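Local coordinates for protein 7,8-dihydro-6-hydroxymethylpterin pyrophosphokinase-dihydropteroate synthase (Plasmodium falciparum, PDB 6JWS) that probably makes the pterin diphosphate from ATP and 6-hydroxymethyl-7,8-dihydropterin, then joins it to 4-aminobenzoate to give 7,8-dihydropteroate, two steps of folate biosynthesis, at residues 325-330 against 351-356; 163-168 against 330-335; 546-551 against 588-593; 572-577 against 598-603. The protein carries 1 engineered substitution. All coordinates share one frame; numbering follows the deposited sequence.

Strand 163-172 lies inside the antiparallel sheet of the kinase half. Contact 2 closes a long loop, bringing this strand against helix 327-336. Contact 1 then closes a short loop of 20 residues, where the start of the same helix meets helix 349-364. The segments of contacts 1 and 2 alternate along the chain, so the two cross, and they share Leu-330. Much later come contacts 3 and 4, in the synthase barrel, which also cross each other. Contact 3 ties helix 547-564 to helix 584-592. Contact 4 joins strand 572-575, which lies between these helices in sequence, to the approach to strand 603-604. Ile-576 touches Ile-551 and Leu-590 of contact 3.

Contact 1 of 4, residues 325-330 against 351-356; sequences HRYSIL and CLYNKY
Leu-352 meets Leu-330 where helix 349-364 packs beside the start of helix 327-336, in the kinase half of the protein. Three tyrosines, Tyr-327, Tyr-353 and Tyr-356, make an aromatic cluster at this helix-helix contact. The CB of Leu-352 lies 4.1 Å from CD2 of Leu-330. The other methyl of Leu-330, CD1, comes near the backbone O of Leu-352. One residue on, Tyr-353 swings its ring opposite its own backbone N (chi1 172°), beside Tyr-327. These two rings meet rim to rim, with planes 27° apart, and neither covers the face of the other. Their CE1 atoms come to 3.2 Å, which is tight. Their hydroxyls share a hydrogen bond, Tyr-327 OH to Tyr-353 OH, of 2.7 Å, and either could be the donor. Lys-369 NZ also bonds to Tyr-353 OH, so this oxygen, on a buried residue, has two partners. Tyr-353 CD1 also meets the carbonyl carbon of Leu-330. Tyr-356 reaches across the first turn of the other helix. CD1 of Leu-330 meets its CD2 at 4.1 Å. Tyr-327 CA stands over one face of the Tyr-356 ring, toward the rim, and Tyr-327 CB is 3.6 Å from Tyr-356 CE1.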
# COMPACT_ATOMS: atom_id res chain seq x y z
N HIS B 325 -23.94 -5.40 29.18
CA HIS B 325 -23.57 -6.79 29.01
C HIS B 325 -23.34 -7.10 27.53
O HIS B 325 -22.45 -7.87 27.18
CB HIS B 325 -24.60 -7.69 29.72
CG HIS B 325 -24.12 -9.08 29.96
ND1 HIS B 325 -24.29 -10.11 29.03
CD2 HIS B 325 -23.49 -9.64 31.03
CE1 HIS B 325 -23.78 -11.23 29.51
NE2 HIS B 325 -23.28 -10.96 30.73
N ARG B 326 -24.14 -6.48 26.65
CA ARG B 326 -24.01 -6.69 25.21
C ARG B 326 -23.05 -5.67 24.61
O ARG B 326 -23.30 -4.47 24.65
CB ARG B 326 -25.36 -6.55 24.52
CG ARG B 326 -26.27 -7.75 24.70
CD ARG B 326 -27.21 -7.94 23.53
NE ARG B 326 -28.05 -9.07 23.88
CZ ARG B 326 -29.31 -8.99 24.30
NH1 ARG B 326 -29.90 -7.81 24.41
NH2 ARG B 326 -29.97 -10.09 24.59
N TYR B 327 -21.98 -6.17 23.99
CA TYR B 327 -21.06 -5.33 23.24
C TYR B 327 -21.82 -4.47 22.22
O TYR B 327 -21.57 -3.27 22.12
CB TYR B 327 -20.02 -6.17 22.50
CG TYR B 327 -19.10 -5.34 21.64
CD1 TYR B 327 -18.21 -4.45 22.22
CD2 TYR B 327 -19.13 -5.42 20.26
CE1 TYR B 327 -17.35 -3.68 21.46
CE2 TYR B 327 -18.27 -4.66 19.48
CZ TYR B 327 -17.38 -3.78 20.08
OH TYR B 327 -16.54 -3.03 19.31
N SER B 328 -22.77 -5.09 21.50
CA SER B 328 -23.46 -4.42 20.41
C SER B 328 -24.19 -3.18 20.91
O SER B 328 -24.33 -2.22 20.18
CB SER B 328 -24.37 -5.35 19.66
OG SER B 328 -25.42 -5.79 20.51
N ILE B 329 -24.62 -3.17 22.18
CA ILE B 329 -25.28 -1.98 22.71
C ILE B 329 -24.23 -0.93 23.05
O ILE B 329 -24.37 0.23 22.67
CB ILE B 329 -26.20 -2.30 23.90
CG1 ILE B 329 -27.35 -3.23 23.49
CG2 ILE B 329 -26.70 -1.05 24.59
CD1 ILE B 329 -28.04 -3.87 24.69
N LEU B 330 -23.19 -1.32 23.79
CA LEU B 330 -22.15 -0.37 24.15
C LEU B 330 -21.57 0.29 22.89
O LEU B 330 -21.33 1.49 22.86
CB LEU B 330 -21.06 -1.08 24.96
CG LEU B 330 -21.37 -1.33 26.43
CD1 LEU B 330 -20.24 -2.08 27.13
CD2 LEU B 330 -21.65 -0.03 27.16
N CYS B 351 -15.81 4.63 28.56
CA CYS B 351 -14.88 3.84 29.35
C CYS B 351 -15.31 2.37 29.40
O CYS B 351 -14.45 1.51 29.27
CB CYS B 351 -14.68 4.41 30.75
SG CYS B 351 -13.65 5.91 30.77
N LEU B 352 -16.62 2.11 29.52
CA LEU B 352 -17.18 0.76 29.51
C LEU B 352 -16.94 0.12 28.14
O LEU B 352 -16.59 -1.05 28.04
CB LEU B 352 -18.69 0.77 29.83
CG LEU B 352 -19.09 1.13 31.26
CD1 LEU B 352 -20.60 1.25 31.41
CD2 LEU B 352 -18.55 0.12 32.28
N TYR B 353 -17.15 0.91 27.08
CA TYR B 353 -16.88 0.39 25.75
C TYR B 353 -15.42 -0.04 25.64
O TYR B 353 -15.15 -1.16 25.19
CB TYR B 353 -17.31 1.37 24.65
CG TYR B 353 -16.87 0.91 23.29
CD1 TYR B 353 -17.62 0.00 22.57
CD2 TYR B 353 -15.65 1.33 22.75
CE1 TYR B 353 -17.21 -0.47 21.34
CE2 TYR B 353 -15.23 0.88 21.51
CZ TYR B 353 -16.01 -0.03 20.82
OH TYR B 353 -15.61 -0.50 19.61
N ASN B 354 -14.47 0.84 26.01
CA ASN B 354 -13.04 0.58 25.84
C ASN B 354 -12.62 -0.63 26.67
O ASN B 354 -11.77 -1.40 26.26
CB ASN B 354 -12.16 1.78 26.25
CG ASN B 354 -12.20 2.95 25.28
OD1 ASN B 354 -12.52 2.79 24.11
ND2 ASN B 354 -11.86 4.14 25.76
N LYS B 355 -13.22 -0.79 27.85
CA LYS B 355 -12.83 -1.85 28.76
C LYS B 355 -13.29 -3.18 28.20
O LYS B 355 -12.57 -4.18 28.31
CB LYS B 355 -13.36 -1.58 30.18
CG LYS B 355 -12.40 -0.81 31.08
CD LYS B 355 -13.06 0.18 32.03
CE LYS B 355 -13.39 -0.38 33.40
NZ LYS B 355 -14.34 0.49 34.15
N TYR B 356 -14.46 -3.19 27.56
CA TYR B 356 -14.98 -4.40 26.96
C TYR B 356 -14.05 -4.86 25.84
O TYR B 356 -13.76 -6.05 25.73
CB TYR B 356 -16.40 -4.13 26.45
CG TYR B 356 -17.22 -5.37 26.22
CD1 TYR B 356 -16.95 -6.22 25.16
CD2 TYR B 356 -18.29 -5.67 27.06
CE1 TYR B 356 -17.69 -7.38 24.97
CE2 TYR B 356 -19.05 -6.82 26.87
CZ TYR B 356 -18.74 -7.67 25.83
OH TYR B 356 -19.51 -8.78 25.63

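Contact 2 of 4, residues 163-168 against 330-335; sequences FYNLTV and LLCLND
Asn-165 faces Cys-332 through its amide nitrogen, and ND2 lies 3.9 Å from the sulfur SG. This is a loose contact and not a bond. The other end of the amide, OD1, has a weak hydrogen bond to Asn-21 ND2 on strand 16-24. The CB of Leu-166 points away from the helix, and the residue takes part through its backbone. Its CA is 4.2 Å from Cys-332 SG. The sulfur thus rests over the strand backbone between Asn-165 and Thr-167. SG gets there because it stands opposite the carbonyl carbon of Cys-332 (chi1 -72°). Helix 327-336 packs on one face of the antiparallel sheet of the HPPK domain, an alpha+beta fold. Strand 163-172 runs between strands 16-24 and 46-57 of that sheet. The local axes of strand and helix come within 7.8 Å and run 38° apart in direction. On the strand, Thr-167 contributes most. Its branches straddle Cys-332 CB, with OG1 at 3.3 Å and CG2 at 3.5 Å from that carbon. The second distance is shorter than usual for two carbons, so the packing is tight. CG2 also reaches the CD2 methyl of Leu-333 at 4.2 Å, and the two side chains meet at about a right angle. Ser-52 of strand 46-57 holds the backbone N of Thr-167 with its OG and touches Cys-332 as well.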
# COMPACT_ATOMS: atom_id res chain seq x y z
N PHE B 163 -27.02 -10.01 13.76
CA PHE B 163 -27.94 -8.98 14.20
C PHE B 163 -27.56 -7.64 13.56
O PHE B 163 -26.38 -7.35 13.36
CB PHE B 163 -27.95 -8.90 15.73
CG PHE B 163 -28.69 -10.01 16.44
CD1 PHE B 163 -28.15 -11.28 16.54
CD2 PHE B 163 -29.93 -9.77 17.02
CE1 PHE B 163 -28.83 -12.30 17.19
CE2 PHE B 163 -30.61 -10.78 17.68
CZ PHE B 163 -30.06 -12.05 17.76
N TYR B 164 -28.60 -6.85 13.25
CA TYR B 164 -28.47 -5.52 12.69
C TYR B 164 -29.11 -4.56 13.68
O TYR B 164 -30.27 -4.71 14.04
CB TYR B 164 -29.04 -5.45 11.26
CG TYR B 164 -28.31 -6.41 10.36
CD1 TYR B 164 -28.72 -7.74 10.25
CD2 TYR B 164 -27.14 -6.03 9.72
CE1 TYR B 164 -28.01 -8.66 9.49
CE2 TYR B 164 -26.42 -6.94 8.95
CZ TYR B 164 -26.85 -8.26 8.85
OH TYR B 164 -26.14 -9.16 8.11
N ASN B 165 -28.31 -3.57 14.09
CA ASN B 165 -28.57 -2.84 15.31
C ASN B 165 -28.35 -1.35 15.08
O ASN B 165 -27.41 -0.96 14.40
CB ASN B 165 -27.55 -3.25 16.38
CG ASN B 165 -28.20 -3.59 17.69
OD1 ASN B 165 -28.94 -4.58 17.78
ND2 ASN B 165 -27.92 -2.80 18.72
N LEU B 166 -29.14 -0.54 15.77
CA LEU B 166 -29.00 0.90 15.72
C LEU B 166 -29.63 1.46 16.99
O LEU B 166 -30.70 1.00 17.38
CB LEU B 166 -29.74 1.36 14.46
CG LEU B 166 -30.14 2.83 14.41
CD1 LEU B 166 -28.89 3.66 14.19
CD2 LEU B 166 -31.10 3.06 13.27
N THR B 167 -28.97 2.43 17.63
CA THR B 167 -29.59 3.18 18.71
C THR B 167 -30.09 4.54 18.21
O THR B 167 -29.67 5.02 17.16
CB THR B 167 -28.70 3.27 19.95
OG1 THR B 167 -27.45 3.91 19.65
CG2 THR B 167 -28.51 1.92 20.65
N VAL B 168 -31.04 5.13 18.97
CA VAL B 168 -31.62 6.44 18.72
C VAL B 168 -31.89 7.11 20.06
O VAL B 168 -32.24 6.45 21.03
CB VAL B 168 -32.89 6.42 17.85
CG1 VAL B 168 -32.80 5.45 16.69
CG2 VAL B 168 -34.15 6.17 18.66
N LEU B 330 -23.19 -1.32 23.79
CA LEU B 330 -22.15 -0.37 24.15
C LEU B 330 -21.57 0.29 22.89
O LEU B 330 -21.33 1.49 22.86
CB LEU B 330 -21.06 -1.08 24.96
CG LEU B 330 -21.37 -1.33 26.43
CD1 LEU B 330 -20.24 -2.08 27.13
CD2 LEU B 330 -21.65 -0.03 27.16
N LEU B 331 -21.35 -0.52 21.84
CA LEU B 331 -20.83 -0.09 20.55
C LEU B 331 -21.67 1.07 19.97
O LEU B 331 -21.11 2.11 19.61
CB LEU B 331 -20.81 -1.33 19.65
CG LEU B 331 -20.38 -1.17 18.18
CD1 LEU B 331 -18.90 -0.80 18.05
CD2 LEU B 331 -20.67 -2.46 17.42
N CYS B 332 -23.01 0.92 19.93
CA CYS B 332 -23.94 1.93 19.44
C CYS B 332 -23.99 3.16 20.34
O CYS B 332 -23.96 4.27 19.85
CB CYS B 332 -25.35 1.37 19.32
SG CYS B 332 -25.54 0.21 17.95
N LEU B 333 -24.11 2.97 21.66
CA LEU B 333 -24.17 4.09 22.60
C LEU B 333 -22.88 4.91 22.54
O LEU B 333 -22.91 6.12 22.77
CB LEU B 333 -24.38 3.57 24.03
CG LEU B 333 -25.69 2.81 24.32
CD1 LEU B 333 -25.71 2.28 25.75
CD2 LEU B 333 -26.91 3.68 24.08
N ASN B 334 -21.75 4.24 22.24
CA ASN B 334 -20.46 4.93 22.24
C ASN B 334 -20.41 5.96 21.11
O ASN B 334 -19.63 6.90 21.19
CB ASN B 334 -19.29 3.94 22.18
CG ASN B 334 -17.93 4.60 22.10
OD1 ASN B 334 -17.53 5.36 22.99
ND2 ASN B 334 -17.20 4.33 21.03
N ASP B 335 -21.22 5.76 20.05
CA ASP B 335 -21.26 6.69 18.93
C ASP B 335 -22.01 7.96 19.32
O ASP B 335 -21.64 9.04 18.87
CB ASP B 335 -22.02 6.12 17.72
CG ASP B 335 -21.32 5.00 16.98
OD1 ASP B 335 -20.08 4.89 17.08
OD2 ASP B 335 -22.02 4.23 16.33

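Contact 3 of 4, residues 546-551 against 588-593; sequences NLVYDI and IKLLQN
Leu-590 puts its CD2 methyl between Leu-547 and Ile-551, one turn apart on the other helix. CD2 lies 3.8 Å from Ile-551 CD1 and 4.0 Å from Leu-547 CG. The CD2 of Leu-547 lies along the aliphatic part of Lys-589, 3.9 Å from its CB, the two chains running in opposite directions. Val-548 CG2 presses on Asn-593 CB at 3.7 Å. The short helix axes cross at -76°, with a closest approach of 10.2 Å. Helices 547-564 and 584-592 are neighbours on the outside of the synthase TIM barrel, either side of strand 572-575 in sequence. In the next shell, Asn-593 ND2 bonds to Lys-589 O at 3.0 Å. The bond, with the oxygen near the amide plane, probably helps hold the side chain back against the last turn. A water donates to Asn-593 OD1 and also bonds to Tyr-549 OH. Further out, Gln-592 NE2 bonds to Ile-703 O and Gln-705 O of the second subunit. The direct contact is greasy, made by methyl groups, the carbon part of a lysine and the CB of Asn-593. It therefore depends on fit of shape, and the water bridge between Tyr-549 and Asn-593 adds a directional polar link.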
# COMPACT_ATOMS: atom_id res chain seq x y z
N ASN B 546 -4.80 24.48 12.48
CA ASN B 546 -4.36 23.10 12.41
C ASN B 546 -5.09 22.43 11.25
O ASN B 546 -6.20 21.95 11.42
CB ASN B 546 -4.65 22.37 13.73
CG ASN B 546 -4.01 21.00 13.78
OD1 ASN B 546 -3.80 20.36 12.74
ND2 ASN B 546 -3.70 20.55 14.98
N LEU B 547 -4.49 22.43 10.06
CA LEU B 547 -5.20 22.07 8.84
C LEU B 547 -6.00 20.78 9.01
O LEU B 547 -7.20 20.74 8.75
CB LEU B 547 -4.18 21.97 7.69
CG LEU B 547 -4.67 21.24 6.43
CD1 LEU B 547 -5.49 22.19 5.54
CD2 LEU B 547 -3.49 20.69 5.65
N VAL B 548 -5.34 19.72 9.49
CA VAL B 548 -5.95 18.42 9.46
C VAL B 548 -7.15 18.35 10.40
O VAL B 548 -8.21 17.83 10.04
CB VAL B 548 -4.90 17.31 9.69
CG1 VAL B 548 -5.56 15.99 10.08
CG2 VAL B 548 -4.05 17.14 8.42
N TYR B 549 -6.97 18.88 11.61
CA TYR B 549 -7.96 18.78 12.67
C TYR B 549 -9.05 19.85 12.56
O TYR B 549 -10.20 19.58 12.95
CB TYR B 549 -7.26 18.65 14.03
CG TYR B 549 -6.56 17.32 14.14
CD1 TYR B 549 -7.27 16.16 14.45
CD2 TYR B 549 -5.21 17.20 13.84
CE1 TYR B 549 -6.64 14.93 14.49
CE2 TYR B 549 -4.56 15.97 13.89
CZ TYR B 549 -5.29 14.84 14.21
OH TYR B 549 -4.66 13.62 14.28
N ASP B 550 -8.72 21.02 12.01
CA ASP B 550 -9.73 22.05 11.78
C ASP B 550 -10.83 21.52 10.85
O ASP B 550 -12.02 21.67 11.15
CB ASP B 550 -9.11 23.35 11.25
CG ASP B 550 -8.19 24.05 12.25
OD1 ASP B 550 -8.24 23.70 13.47
OD2 ASP B 550 -7.39 24.93 11.81
N ILE B 551 -10.43 20.86 9.75
CA ILE B 551 -11.35 20.33 8.75
C ILE B 551 -12.16 19.17 9.34
O ILE B 551 -13.38 19.17 9.27
CB ILE B 551 -10.59 20.01 7.45
CG1 ILE B 551 -10.22 21.30 6.70
CG2 ILE B 551 -11.37 19.05 6.56
CD1 ILE B 551 -9.04 21.15 5.77
N ILE B 588 -2.11 17.70 -0.40
CA ILE B 588 -1.29 16.51 -0.18
C ILE B 588 -1.32 16.12 1.29
O ILE B 588 -1.46 14.94 1.65
CB ILE B 588 0.14 16.70 -0.72
CG1 ILE B 588 0.16 16.64 -2.24
CG2 ILE B 588 1.07 15.64 -0.14
CD1 ILE B 588 1.18 17.58 -2.91
N LYS B 589 -1.22 17.13 2.16
CA LYS B 589 -1.16 16.86 3.58
C LYS B 589 -2.46 16.23 4.06
O LYS B 589 -2.42 15.32 4.88
CB LYS B 589 -0.86 18.11 4.40
CG LYS B 589 -0.65 17.83 5.90
CD LYS B 589 0.35 18.77 6.50
CE LYS B 589 0.24 18.86 8.01
NZ LYS B 589 0.68 17.60 8.66
N LEU B 590 -3.60 16.70 3.54
CA LEU B 590 -4.86 16.09 3.90
C LEU B 590 -4.87 14.61 3.52
O LEU B 590 -5.37 13.80 4.29
CB LEU B 590 -6.02 16.86 3.23
CG LEU B 590 -6.31 18.23 3.85
CD1 LEU B 590 -7.20 19.05 2.94
CD2 LEU B 590 -6.92 18.10 5.25
N LEU B 591 -4.36 14.28 2.32
CA LEU B 591 -4.23 12.89 1.86
C LEU B 591 -3.28 12.10 2.77
O LEU B 591 -3.60 10.98 3.15
CB LEU B 591 -3.74 12.85 0.40
CG LEU B 591 -4.78 13.26 -0.65
CD1 LEU B 591 -4.11 13.38 -2.01
CD2 LEU B 591 -5.90 12.24 -0.73
N GLN B 592 -2.15 12.71 3.15
CA GLN B 592 -1.19 12.01 4.00
C GLN B 592 -1.84 11.63 5.33
O GLN B 592 -1.47 10.62 5.92
CB GLN B 592 0.06 12.84 4.28
CG GLN B 592 0.89 13.07 3.03
CD GLN B 592 2.05 14.01 3.29
OE1 GLN B 592 2.00 14.83 4.19
NE2 GLN B 592 3.11 13.88 2.51
N ASN B 593 -2.85 12.41 5.74
CA ASN B 593 -3.44 12.29 7.06
C ASN B 593 -4.88 11.79 6.99
O ASN B 593 -5.69 12.07 7.88
CB ASN B 593 -3.31 13.61 7.82
CG ASN B 593 -1.87 13.82 8.25
OD1 ASN B 593 -1.43 13.24 9.24
ND2 ASN B 593 -1.12 14.59 7.49
O HOH W 1 -2.68 13.78 11.93

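Contact 4 of 4, residues 572-577 against 598-603; sequences ILFDIG and DEYPLF. With PT1 (pteroic acid), chain I.
Asp-575 and Phe-603 each turn the side chain opposite its own backbone N (chi1 -176° and 179°), which sends carboxylate and ring toward the bound pteroic acid. OD2 of Asp-575 accepts a bent hydrogen bond from N11 of the pteroic acid, 2.8 Å long, and lies 2.6 Å from ring nitrogen N4. The same OD2 meets the edge of the Phe-603 ring, 3.3 Å from CD1. OD1, the other oxygen, accepts from the backbone N of Gly-577 in an Asx turn, and this bond helps hold the carboxylate. The two backbones form a single beta bridge, Phe-574 with Leu-602. Phe-574 N donates to Pro-601 O at 3.0 Å, and Phe-603 N donates to Phe-574 O at 2.8 Å. Phe-574 then turns outward to Tyr-600. Their rings form an offset stack with centroids 4.2 Å apart and planes at 27°, while Tyr-600 CB lies over the face of Phe-574. Tyr-600 OH is held by Glu-556 of helix 547-564. On the barrel's inner side, CD2 of Leu-573 packs on Pro-601 CB at 3.6 Å. The ligand is also hydrogen-bonded to Asn-502 OD1, Lys-609 NZ and Arg-610 NH2. Strands 572-575 and 603-604 are the two ends of the eight-stranded parallel sheet. Joining them closes the TIM barrel, with the pterin site at the C-terminal ends of its strands, as in other dihydropteroate synthases.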
# COMPACT_ATOMS: atom_id res chain seq x y z
N ILE B 572 -24.43 9.83 6.49
CA ILE B 572 -23.69 11.08 6.33
C ILE B 572 -22.25 10.74 5.98
O ILE B 572 -21.60 10.02 6.72
CB ILE B 572 -23.75 11.90 7.63
CG1 ILE B 572 -25.21 12.23 8.00
CG2 ILE B 572 -22.88 13.15 7.54
CD1 ILE B 572 -25.39 12.74 9.40
N LEU B 573 -21.75 11.28 4.86
CA LEU B 573 -20.39 11.02 4.41
C LEU B 573 -19.58 12.31 4.50
O LEU B 573 -20.16 13.40 4.40
CB LEU B 573 -20.47 10.48 2.99
CG LEU B 573 -21.33 9.21 2.88
CD1 LEU B 573 -22.59 9.49 2.10
CD2 LEU B 573 -20.54 8.11 2.20
N PHE B 574 -18.27 12.16 4.74
CA PHE B 574 -17.36 13.28 4.92
C PHE B 574 -16.51 13.45 3.67
O PHE B 574 -16.10 12.46 3.06
CB PHE B 574 -16.36 13.01 6.04
CG PHE B 574 -16.91 13.01 7.44
CD1 PHE B 574 -17.98 12.20 7.79
CD2 PHE B 574 -16.31 13.73 8.45
CE1 PHE B 574 -18.47 12.20 9.09
CE2 PHE B 574 -16.81 13.76 9.74
CZ PHE B 574 -17.90 13.00 10.06
N ASP B 575 -16.21 14.72 3.36
CA ASP B 575 -15.34 15.06 2.25
C ASP B 575 -14.47 16.24 2.67
O ASP B 575 -14.99 17.29 3.05
CB ASP B 575 -16.15 15.27 0.96
CG ASP B 575 -15.30 15.54 -0.27
OD1 ASP B 575 -14.08 15.77 -0.11
OD2 ASP B 575 -15.84 15.46 -1.40
N ILE B 576 -13.15 16.09 2.56
CA ILE B 576 -12.17 17.06 3.05
C ILE B 576 -12.05 18.24 2.09
O ILE B 576 -11.42 19.24 2.42
CB ILE B 576 -10.82 16.37 3.20
CG1 ILE B 576 -10.60 15.52 1.94
CG2 ILE B 576 -10.82 15.50 4.45
CD1 ILE B 576 -9.18 15.30 1.60
N GLY B 577 -12.58 18.07 0.87
CA GLY B 577 -12.62 19.12 -0.15
C GLY B 577 -11.25 19.46 -0.73
O GLY B 577 -10.80 20.61 -0.63
N ASP B 598 -10.80 7.14 9.66
CA ASP B 598 -10.88 5.68 9.66
C ASP B 598 -12.21 5.21 10.25
O ASP B 598 -12.63 4.09 9.98
CB ASP B 598 -9.72 5.02 10.42
CG ASP B 598 -8.43 4.91 9.61
OD1 ASP B 598 -8.45 5.21 8.39
OD2 ASP B 598 -7.40 4.53 10.21
N GLU B 599 -12.86 6.05 11.06
CA GLU B 599 -14.14 5.71 11.66
C GLU B 599 -15.32 6.21 10.84
O GLU B 599 -16.46 5.97 11.24
CB GLU B 599 -14.29 6.44 13.00
CG GLU B 599 -13.16 6.18 13.96
CD GLU B 599 -13.18 4.77 14.52
OE1 GLU B 599 -14.12 4.45 15.28
OE2 GLU B 599 -12.27 3.99 14.16
N TYR B 600 -15.07 6.94 9.74
CA TYR B 600 -16.14 7.67 9.08
C TYR B 600 -16.27 7.25 7.63
O TYR B 600 -15.28 6.94 6.99
CB TYR B 600 -15.85 9.17 9.10
CG TYR B 600 -15.87 9.81 10.46
CD1 TYR B 600 -17.05 9.92 11.18
CD2 TYR B 600 -14.74 10.40 10.99
CE1 TYR B 600 -17.07 10.55 12.42
CE2 TYR B 600 -14.75 11.03 12.23
CZ TYR B 600 -15.91 11.08 12.95
OH TYR B 600 -15.93 11.70 14.18
N PRO B 601 -17.49 7.32 7.03
CA PRO B 601 -17.63 7.10 5.59
C PRO B 601 -16.96 8.29 4.92
O PRO B 601 -17.24 9.44 5.26
CB PRO B 601 -19.15 7.10 5.36
CG PRO B 601 -19.77 6.98 6.75
CD PRO B 601 -18.77 7.63 7.69
N LEU B 602 -16.01 8.01 4.03
CA LEU B 602 -15.17 9.03 3.45
C LEU B 602 -15.34 9.03 1.93
O LEU B 602 -15.21 8.00 1.27
CB LEU B 602 -13.71 8.76 3.85
CG LEU B 602 -12.68 9.73 3.28
CD1 LEU B 602 -12.83 11.15 3.86
CD2 LEU B 602 -11.26 9.22 3.53
N PHE B 603 -15.60 10.23 1.40
CA PHE B 603 -15.84 10.54 0.00
C PHE B 603 -14.81 11.60 -0.39
O PHE B 603 -14.74 12.63 0.27
CB PHE B 603 -17.28 11.07 -0.08
CG PHE B 603 -17.77 11.50 -1.45
CD1 PHE B 603 -17.18 12.55 -2.13
CD2 PHE B 603 -18.87 10.86 -2.04
CE1 PHE B 603 -17.63 12.94 -3.39
CE2 PHE B 603 -19.30 11.24 -3.30
CZ PHE B 603 -18.69 12.28 -3.97
C2 PT1 I . -15.20 17.45 -4.52
C3 PT1 I . -15.76 18.20 -5.64
C5 PT1 I . -17.23 18.22 -5.74
N6 PT1 I . -15.01 18.84 -6.57
C7 PT1 I . -17.37 16.90 -3.74
N9 PT1 I . -17.96 17.56 -4.79
C10 PT1 I . -15.62 19.54 -7.56
N11 PT1 I . -18.13 16.26 -2.79
C12 PT1 I . -17.00 19.59 -7.64
C21 PT1 I . -8.57 22.36 -8.41
O22 PT1 I . -7.97 22.05 -9.48
O1 PT1 I . -13.87 17.39 -4.37
N4 PT1 I . -16.01 16.83 -3.64
N8 PT1 I . -17.77 18.92 -6.75
C13 PT1 I . -14.76 20.29 -8.55
N14 PT1 I . -14.15 21.45 -7.85
C15 PT1 I . -12.82 21.69 -7.97
C16 PT1 I . -12.11 22.28 -6.91
C17 PT1 I . -12.17 21.33 -9.20
C18 PT1 I . -10.72 22.50 -7.06
C19 PT1 I . -10.78 21.57 -9.34
C20 PT1 I . -10.06 22.14 -8.26
O23 PT1 I . -7.93 22.85 -7.47